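Local coordinates for GST N-terminal domain-containing protein (Pseudomonas syringae pv. tomato, PDB 3IC8), which is of unknown function but resembles glutathione S-transferases, with a thioredoxin-like N-terminal domain and a helical C-terminal domain, and so probably binds glutathione or a related thiol, at residues I58-A70 with G294-R306. Numbering follows the deposited sequence.
Sequences IGADIYCDTALMA and GVVHVHFPRLGFR
Tyr63 and His299 stack face to face where strand 61-63, the last strand of the thioredoxin-like GST domain, pairs in parallel with strand 296-300 and so joins that domain's sheet to the antiparallel strands near the C-terminus. Four backbone hydrogen bonds zip the pair, from His297 N to Ala60 O (2.9 Å) at one end to the longer Cys64 N to His299 O (3.3 Å) at the other.

On the face with Asp61 and Tyr63, the two rings lie 4.1 Å between centroids with planes 17° apart, Tyr63 CE1 sitting over the middle of the imidazole. His299 suits this place because it is flat enough to stack yet has two polar nitrogens: NE2 donates to Asp61 OD1 (2.8 Å), which lies in the ring plane, while ND1 bonds Glu283. These two bonds fix the ring's rotation, and two carboxylates would probably favour a protonated imidazole. Asp61 OD2 is held by Ala241 N.

The other face is apolar. Ile62 CD1 meets Val296 CG2 at 3.8 Å, branched residues that fit an extended strand. Cys64 SG, turned beside its own backbone N (chi1 -63°), reaches Phe300 CE1 obliquely, at 3.8 Å.

Beyond the strands, Asp65 caps helix 66-76 through a weak bond from Ala67 N, and its side chain borders Pro301. From that helix's first turn, Leu68 CD2 comes down to 3.4 Å from His299 O.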
ATOM      1  N   ILE A  58       7.324  29.498 -16.947  1.00 23.78           N
ATOM      2  CA  ILE A  58       6.048  29.688 -17.572  1.00 23.83           C
ATOM      3  C   ILE A  58       6.155  30.804 -18.589  1.00 24.07           C
ATOM      4  O   ILE A  58       6.229  31.950 -18.242  1.00 24.65           O
ATOM      5  CB  ILE A  58       5.037  30.033 -16.528  1.00 23.62           C
ATOM      6  CG1 ILE A  58       4.965  28.902 -15.536  1.00 23.10           C
ATOM      7  CG2 ILE A  58       3.726  30.207 -17.128  1.00 23.96           C
ATOM      8  CD1 ILE A  58       4.412  29.267 -14.278  1.00 20.36           C
ATOM      9  N   GLY A  59       6.178  30.444 -19.860  1.00 24.06           N
ATOM     10  CA  GLY A  59       6.386  31.404 -20.914  1.00 23.48           C
ATOM     11  C   GLY A  59       7.712  32.107 -20.874  1.00 23.18           C
ATOM     12  O   GLY A  59       8.740  31.515 -20.940  1.00 22.57           O
ATOM     13  N   ALA A  60       7.646  33.411 -20.760  1.00 23.20           N
ATOM     14  CA  ALA A  60       8.806  34.249 -20.656  1.00 23.66           C
ATOM     15  C   ALA A  60       9.023  34.683 -19.224  1.00 23.62           C
ATOM     16  O   ALA A  60       9.689  35.638 -18.985  1.00 23.87           O
ATOM     17  CB  ALA A  60       8.692  35.426 -21.562  1.00 23.23           C
ATOM     18  N   ASP A  61       8.446  33.965 -18.281  1.00 24.15           N
ATOM     19  CA  ASP A  61       8.702  34.193 -16.877  1.00 24.76           C
ATOM     20  C   ASP A  61       9.467  33.025 -16.301  1.00 25.06           C
ATOM     21  O   ASP A  61       9.077  31.896 -16.429  1.00 25.47           O
ATOM     22  CB  ASP A  61       7.412  34.388 -16.102  1.00 24.67           C
ATOM     23  CG  ASP A  61       6.746  35.690 -16.401  1.00 25.78           C
ATOM     24  OD1 ASP A  61       7.195  36.716 -15.922  1.00 25.09           O
ATOM     25  OD2 ASP A  61       5.753  35.680 -17.103  1.00 25.57           O
ATOM     26  N   ILE A  62      10.582  33.335 -15.676  1.00 24.96           N
ATOM     27  CA  ILE A  62      11.459  32.353 -15.131  1.00 24.89           C
ATOM     28  C   ILE A  62      11.502  32.516 -13.640  1.00 25.15           C
ATOM     29  O   ILE A  62      11.717  33.584 -13.155  1.00 25.44           O
ATOM     30  CB  ILE A  62      12.838  32.499 -15.745  1.00 25.25           C
ATOM     31  CG1 ILE A  62      12.832  31.879 -17.124  1.00 26.32           C
ATOM     32  CG2 ILE A  62      13.847  31.757 -14.973  1.00 23.85           C
ATOM     33  CD1 ILE A  62      12.625  32.817 -18.192  1.00 27.93           C
ATOM     34  N   TYR A  63      11.277  31.436 -12.916  1.00 24.87           N
ATOM     35  CA  TYR A  63      11.243  31.480 -11.472  1.00 24.66           C
ATOM     36  C   TYR A  63      12.362  30.676 -10.862  1.00 25.45           C
ATOM     37  O   TYR A  63      12.496  29.521 -11.115  1.00 25.73           O
ATOM     38  CB  TYR A  63       9.908  30.965 -10.975  1.00 24.15           C
ATOM     39  CG  TYR A  63       8.743  31.775 -11.427  1.00 23.36           C
ATOM     40  CD1 TYR A  63       8.176  32.702 -10.612  1.00 22.60           C
ATOM     41  CD2 TYR A  63       8.221  31.620 -12.675  1.00 21.97           C
ATOM     42  CE1 TYR A  63       7.144  33.423 -11.014  1.00 22.63           C
ATOM     43  CE2 TYR A  63       7.199  32.339 -13.073  1.00 22.33           C
ATOM     44  CZ  TYR A  63       6.655  33.243 -12.242  1.00 22.42           C
ATOM     45  OH  TYR A  63       5.600  33.982 -12.650  1.00 24.03           O
ATOM     46  N   CYS A  64      13.148  31.338 -10.037  1.00 26.24           N
ATOM     47  CA  CYS A  64      14.356  30.814  -9.449  1.00 27.36           C
ATOM     48  C   CYS A  64      14.152  30.578  -7.995  1.00 27.50           C
ATOM     49  O   CYS A  64      13.605  31.384  -7.327  1.00 28.38           O
ATOM     50  CB  CYS A  64      15.476  31.826  -9.581  1.00 27.38           C
ATOM     51  SG  CYS A  64      15.953  32.236 -11.205  1.00 29.76           S
ATOM     52  N   ASP A  65      14.575  29.433  -7.519  1.00 27.57           N
ATOM     53  CA  ASP A  65      14.498  29.120  -6.119  1.00 28.11           C
ATOM     54  C   ASP A  65      13.220  28.400  -5.837  1.00 28.05           C
ATOM     55  O   ASP A  65      12.165  28.879  -6.153  1.00 27.93           O
ATOM     56  CB  ASP A  65      14.597  30.369  -5.269  1.00 28.27           C
ATOM     57  CG  ASP A  65      14.912  30.060  -3.838  1.00 29.96           C
ATOM     58  OD1 ASP A  65      16.067  29.824  -3.516  1.00 32.30           O
ATOM     59  OD2 ASP A  65      14.013  30.031  -3.019  1.00 32.32           O
ATOM     60  N   THR A  66      13.321  27.236  -5.236  1.00 27.75           N
ATOM     61  CA  THR A  66      12.144  26.440  -4.990  1.00 27.73           C
ATOM     62  C   THR A  66      11.180  27.095  -4.051  1.00 27.04           C
ATOM     63  O   THR A  66      10.018  26.864  -4.118  1.00 27.61           O
ATOM     64  CB  THR A  66      12.445  25.012  -4.564  1.00 27.65           C
ATOM     65  OG1 THR A  66      12.980  24.993  -3.249  1.00 28.83           O
ATOM     66  CG2 THR A  66      13.405  24.433  -5.488  1.00 28.11           C
ATOM     67  N   ALA A  67      11.666  27.901  -3.147  1.00 26.22           N
ATOM     68  CA  ALA A  67      10.770  28.527  -2.225  1.00 25.65           C
ATOM     69  C   ALA A  67       9.801  29.455  -2.932  1.00 25.14           C
ATOM     70  O   ALA A  67       8.665  29.536  -2.589  1.00 24.89           O
ATOM     71  CB  ALA A  67      11.542  29.253  -1.206  1.00 25.81           C
ATOM     72  N   LEU A  68      10.302  30.179  -3.901  1.00 24.73           N
ATOM     73  CA  LEU A  68       9.519  31.018  -4.767  1.00 24.56           C
ATOM     74  C   LEU A  68       8.588  30.240  -5.658  1.00 24.65           C
ATOM     75  O   LEU A  68       7.520  30.672  -5.960  1.00 24.78           O
ATOM     76  CB  LEU A  68      10.422  31.897  -5.602  1.00 24.60           C
ATOM     77  CG  LEU A  68       9.735  33.028  -6.320  1.00 24.01           C
ATOM     78  CD1 LEU A  68       9.353  34.066  -5.361  1.00 23.82           C
ATOM     79  CD2 LEU A  68      10.594  33.582  -7.356  1.00 24.81           C
HETATM   80  N   MSE A  69       9.047  29.091  -6.091  1.00 24.28           N
HETATM   81  CA  MSE A  69       8.327  28.253  -6.999  1.00 25.08           C
HETATM   82  C   MSE A  69       7.030  27.824  -6.370  1.00 25.31           C
HETATM   83  O   MSE A  69       6.029  27.731  -7.024  1.00 25.49           O
HETATM   84  CB  MSE A  69       9.174  27.048  -7.344  1.00 20.00           C
HETATM   85  CG  MSE A  69       8.600  26.141  -8.363  1.00 20.00           C
HETATM   86 SE   MSE A  69       9.571  24.497  -8.629  1.00 20.00          SE
HETATM   87  CE  MSE A  69       8.307  23.271  -7.997  1.00 20.00           C
ATOM     88  N   ALA A  70       7.065  27.578  -5.078  1.00 25.20           N
ATOM     89  CA  ALA A  70       5.889  27.183  -4.360  1.00 25.23           C
ATOM     90  C   ALA A  70       4.834  28.244  -4.384  1.00 25.16           C
ATOM     91  O   ALA A  70       3.695  27.954  -4.557  1.00 25.21           O
ATOM     92  CB  ALA A  70       6.237  26.868  -2.960  1.00 25.15           C
ATOM     93  N   GLY A 294      14.866  36.189 -26.294  1.00 24.26           N
ATOM     94  CA  GLY A 294      14.093  37.396 -26.355  1.00 23.57           C
ATOM     95  C   GLY A 294      13.959  38.051 -25.026  1.00 23.50           C
ATOM     96  O   GLY A 294      14.788  37.881 -24.177  1.00 23.29           O
ATOM     97  N   VAL A 295      12.908  38.819 -24.865  1.00 23.43           N
ATOM     98  CA  VAL A 295      12.682  39.519 -23.635  1.00 22.91           C
ATOM     99  C   VAL A 295      12.103  38.583 -22.615  1.00 23.00           C
ATOM    100  O   VAL A 295      11.178  37.857 -22.890  1.00 22.98           O
ATOM    101  CB  VAL A 295      11.733  40.655 -23.822  1.00 22.99           C
ATOM    102  CG1 VAL A 295      11.437  41.270 -22.519  1.00 22.31           C
ATOM    103  CG2 VAL A 295      12.306  41.649 -24.739  1.00 22.42           C
ATOM    104  N   VAL A 296      12.666  38.626 -21.424  1.00 22.31           N
ATOM    105  CA  VAL A 296      12.328  37.705 -20.383  1.00 21.60           C
ATOM    106  C   VAL A 296      12.267  38.376 -19.021  1.00 21.68           C
ATOM    107  O   VAL A 296      12.992  39.298 -18.748  1.00 21.41           O
ATOM    108  CB  VAL A 296      13.354  36.617 -20.380  1.00 21.83           C
ATOM    109  CG1 VAL A 296      13.904  36.427 -19.055  1.00 21.84           C
ATOM    110  CG2 VAL A 296      12.803  35.385 -20.934  1.00 20.99           C
ATOM    111  N   HIS A 297      11.386  37.894 -18.168  1.00 21.15           N
ATOM    112  CA  HIS A 297      11.294  38.375 -16.811  1.00 20.86           C
ATOM    113  C   HIS A 297      11.773  37.273 -15.897  1.00 20.63           C
ATOM    114  O   HIS A 297      11.318  36.168 -16.006  1.00 20.39           O
ATOM    115  CB  HIS A 297       9.857  38.674 -16.449  1.00 20.55           C
ATOM    116  CG  HIS A 297       9.388  40.032 -16.839  1.00 20.58           C
ATOM    117  ND1 HIS A 297      10.094  40.858 -17.670  1.00 21.38           N
ATOM    118  CD2 HIS A 297       8.268  40.700 -16.511  1.00 18.52           C
ATOM    119  CE1 HIS A 297       9.432  41.980 -17.834  1.00 20.53           C
ATOM    120  NE2 HIS A 297       8.324  41.910 -17.136  1.00 19.24           N
ATOM    121  N   VAL A 298      12.684  37.594 -14.992  1.00 20.01           N
ATOM    122  CA  VAL A 298      13.228  36.645 -14.049  1.00 18.76           C
ATOM    123  C   VAL A 298      12.879  37.011 -12.617  1.00 18.66           C
ATOM    124  O   VAL A 298      13.073  38.112 -12.199  1.00 18.42           O
ATOM    125  CB  VAL A 298      14.717  36.542 -14.216  1.00 18.98           C
ATOM    126  CG1 VAL A 298      15.277  35.443 -13.397  1.00 17.83           C
ATOM    127  CG2 VAL A 298      15.038  36.312 -15.609  1.00 17.83           C
ATOM    128  N   HIS A 299      12.344  36.063 -11.878  1.00 18.33           N
ATOM    129  CA  HIS A 299      11.835  36.336 -10.557  1.00 18.59           C
ATOM    130  C   HIS A 299      12.647  35.714  -9.448  1.00 18.29           C
ATOM    131  O   HIS A 299      12.981  34.568  -9.499  1.00 18.30           O
ATOM    132  CB  HIS A 299      10.402  35.876 -10.432  1.00 18.22           C
ATOM    133  CG  HIS A 299       9.552  36.194 -11.603  1.00 18.86           C
ATOM    134  ND1 HIS A 299       8.361  36.857 -11.487  1.00 19.54           N
ATOM    135  CD2 HIS A 299       9.681  35.883 -12.904  1.00 19.67           C
ATOM    136  CE1 HIS A 299       7.809  36.970 -12.669  1.00 18.75           C
ATOM    137  NE2 HIS A 299       8.590  36.388 -13.546  1.00 20.09           N
ATOM    138  N   PHE A 300      12.954  36.520  -8.447  1.00 18.09           N
ATOM    139  CA  PHE A 300      13.747  36.123  -7.314  1.00 17.67           C
ATOM    140  C   PHE A 300      13.052  36.511  -6.058  1.00 16.65           C
ATOM    141  O   PHE A 300      12.409  37.499  -6.008  1.00 16.96           O
ATOM    142  CB  PHE A 300      15.061  36.850  -7.294  1.00 18.16           C
ATOM    143  CG  PHE A 300      15.932  36.561  -8.427  1.00 19.99           C
ATOM    144  CD1 PHE A 300      16.695  35.453  -8.445  1.00 21.32           C
ATOM    145  CD2 PHE A 300      16.022  37.431  -9.464  1.00 21.13           C
ATOM    146  CE1 PHE A 300      17.497  35.213  -9.478  1.00 22.25           C
ATOM    147  CE2 PHE A 300      16.825  37.179 -10.488  1.00 21.09           C
ATOM    148  CZ  PHE A 300      17.569  36.084 -10.490  1.00 21.75           C
ATOM    149  N   PRO A 301      13.223  35.730  -5.023  1.00 16.04           N
ATOM    150  CA  PRO A 301      12.745  36.080  -3.700  1.00 15.73           C
ATOM    151  C   PRO A 301      13.626  37.102  -3.021  1.00 15.32           C
ATOM    152  O   PRO A 301      14.762  37.217  -3.358  1.00 14.90           O
ATOM    153  CB  PRO A 301      12.838  34.760  -2.972  1.00 16.35           C
ATOM    154  CG  PRO A 301      13.807  34.016  -3.670  1.00 15.69           C
ATOM    155  CD  PRO A 301      13.792  34.392  -5.052  1.00 15.54           C
ATOM    156  N   ARG A 302      13.111  37.821  -2.053  1.00 15.06           N
ATOM    157  CA  ARG A 302      13.982  38.648  -1.266  1.00 14.60           C
ATOM    158  C   ARG A 302      14.979  37.803  -0.501  1.00 13.83           C
ATOM    159  O   ARG A 302      16.129  38.142  -0.421  1.00 13.32           O
ATOM    160  CB  ARG A 302      13.209  39.537  -0.314  1.00 15.28           C
ATOM    161  CG  ARG A 302      12.269  40.495  -0.938  1.00 17.05           C
ATOM    162  CD  ARG A 302      12.028  41.622  -0.009  1.00 20.87           C
ATOM    163  NE  ARG A 302      11.895  42.906  -0.678  1.00 27.06           N
ATOM    164  CZ  ARG A 302      12.897  43.644  -1.119  1.00 28.66           C
ATOM    165  NH1 ARG A 302      14.130  43.253  -0.996  1.00 29.39           N
ATOM    166  NH2 ARG A 302      12.654  44.784  -1.701  1.00 31.71           N
ATOM    167  N   LEU A 303      14.528  36.701   0.062  1.00 12.50           N
ATOM    168  CA  LEU A 303      15.377  35.886   0.888  1.00 11.66           C
ATOM    169  C   LEU A 303      16.443  35.161   0.125  1.00 10.70           C
ATOM    170  O   LEU A 303      16.185  34.491  -0.819  1.00 10.79           O
ATOM    171  CB  LEU A 303      14.557  34.887   1.666  1.00 11.48           C
ATOM    172  CG  LEU A 303      13.372  35.408   2.445  1.00 12.34           C
ATOM    173  CD1 LEU A 303      12.854  34.354   3.314  1.00 12.69           C
ATOM    174  CD2 LEU A 303      13.738  36.601   3.239  1.00 11.46           C
ATOM    175  N   GLY A 304      17.661  35.319   0.585  1.00  8.78           N
ATOM    176  CA  GLY A 304      18.787  34.655   0.010  1.00  7.33           C
ATOM    177  C   GLY A 304      19.385  35.293  -1.206  1.00  6.63           C
ATOM    178  O   GLY A 304      20.246  34.738  -1.816  1.00  6.70           O
ATOM    179  N   PHE A 305      18.925  36.466  -1.559  1.00  6.08           N
ATOM    180  CA  PHE A 305      19.423  37.107  -2.731  1.00  5.28           C
ATOM    181  C   PHE A 305      19.752  38.533  -2.442  1.00  5.57           C
ATOM    182  O   PHE A 305      19.168  39.148  -1.619  1.00  5.01           O
ATOM    183  CB  PHE A 305      18.416  37.009  -3.856  1.00  5.04           C
ATOM    184  CG  PHE A 305      18.304  35.654  -4.442  1.00  3.16           C
ATOM    185  CD1 PHE A 305      18.973  35.327  -5.573  1.00  2.27           C
ATOM    186  CD2 PHE A 305      17.538  34.705  -3.849  1.00  2.00           C
ATOM    187  CE1 PHE A 305      18.873  34.099  -6.087  1.00  2.16           C
ATOM    188  CE2 PHE A 305      17.441  33.495  -4.363  1.00  2.00           C
ATOM    189  CZ  PHE A 305      18.106  33.186  -5.483  1.00  2.86           C
ATOM    190  N   ARG A 306      20.717  39.054  -3.147  1.00  6.12           N
ATOM    191  CA  ARG A 306      21.182  40.379  -2.880  1.00  6.82           C
ATOM    192  C   ARG A 306      20.999  41.223  -4.093  1.00  6.91           C
ATOM    193  O   ARG A 306      21.148  40.761  -5.182  1.00  6.90           O
ATOM    194  CB  ARG A 306      22.646  40.339  -2.503  1.00  6.98           C
ATOM    195  CG  ARG A 306      23.285  41.675  -2.429  1.00  8.60           C
ATOM    196  CD  ARG A 306      24.738  41.576  -2.689  1.00 11.53           C
ATOM    197  NE  ARG A 306      25.334  40.546  -1.866  1.00 14.83           N
ATOM    198  CZ  ARG A 306      26.013  39.509  -2.330  1.00 16.55           C
ATOM    199  NH1 ARG A 306      26.187  39.356  -3.627  1.00 17.14           N
ATOM    200  NH2 ARG A 306      26.518  38.623  -1.491  1.00 17.17           N
TER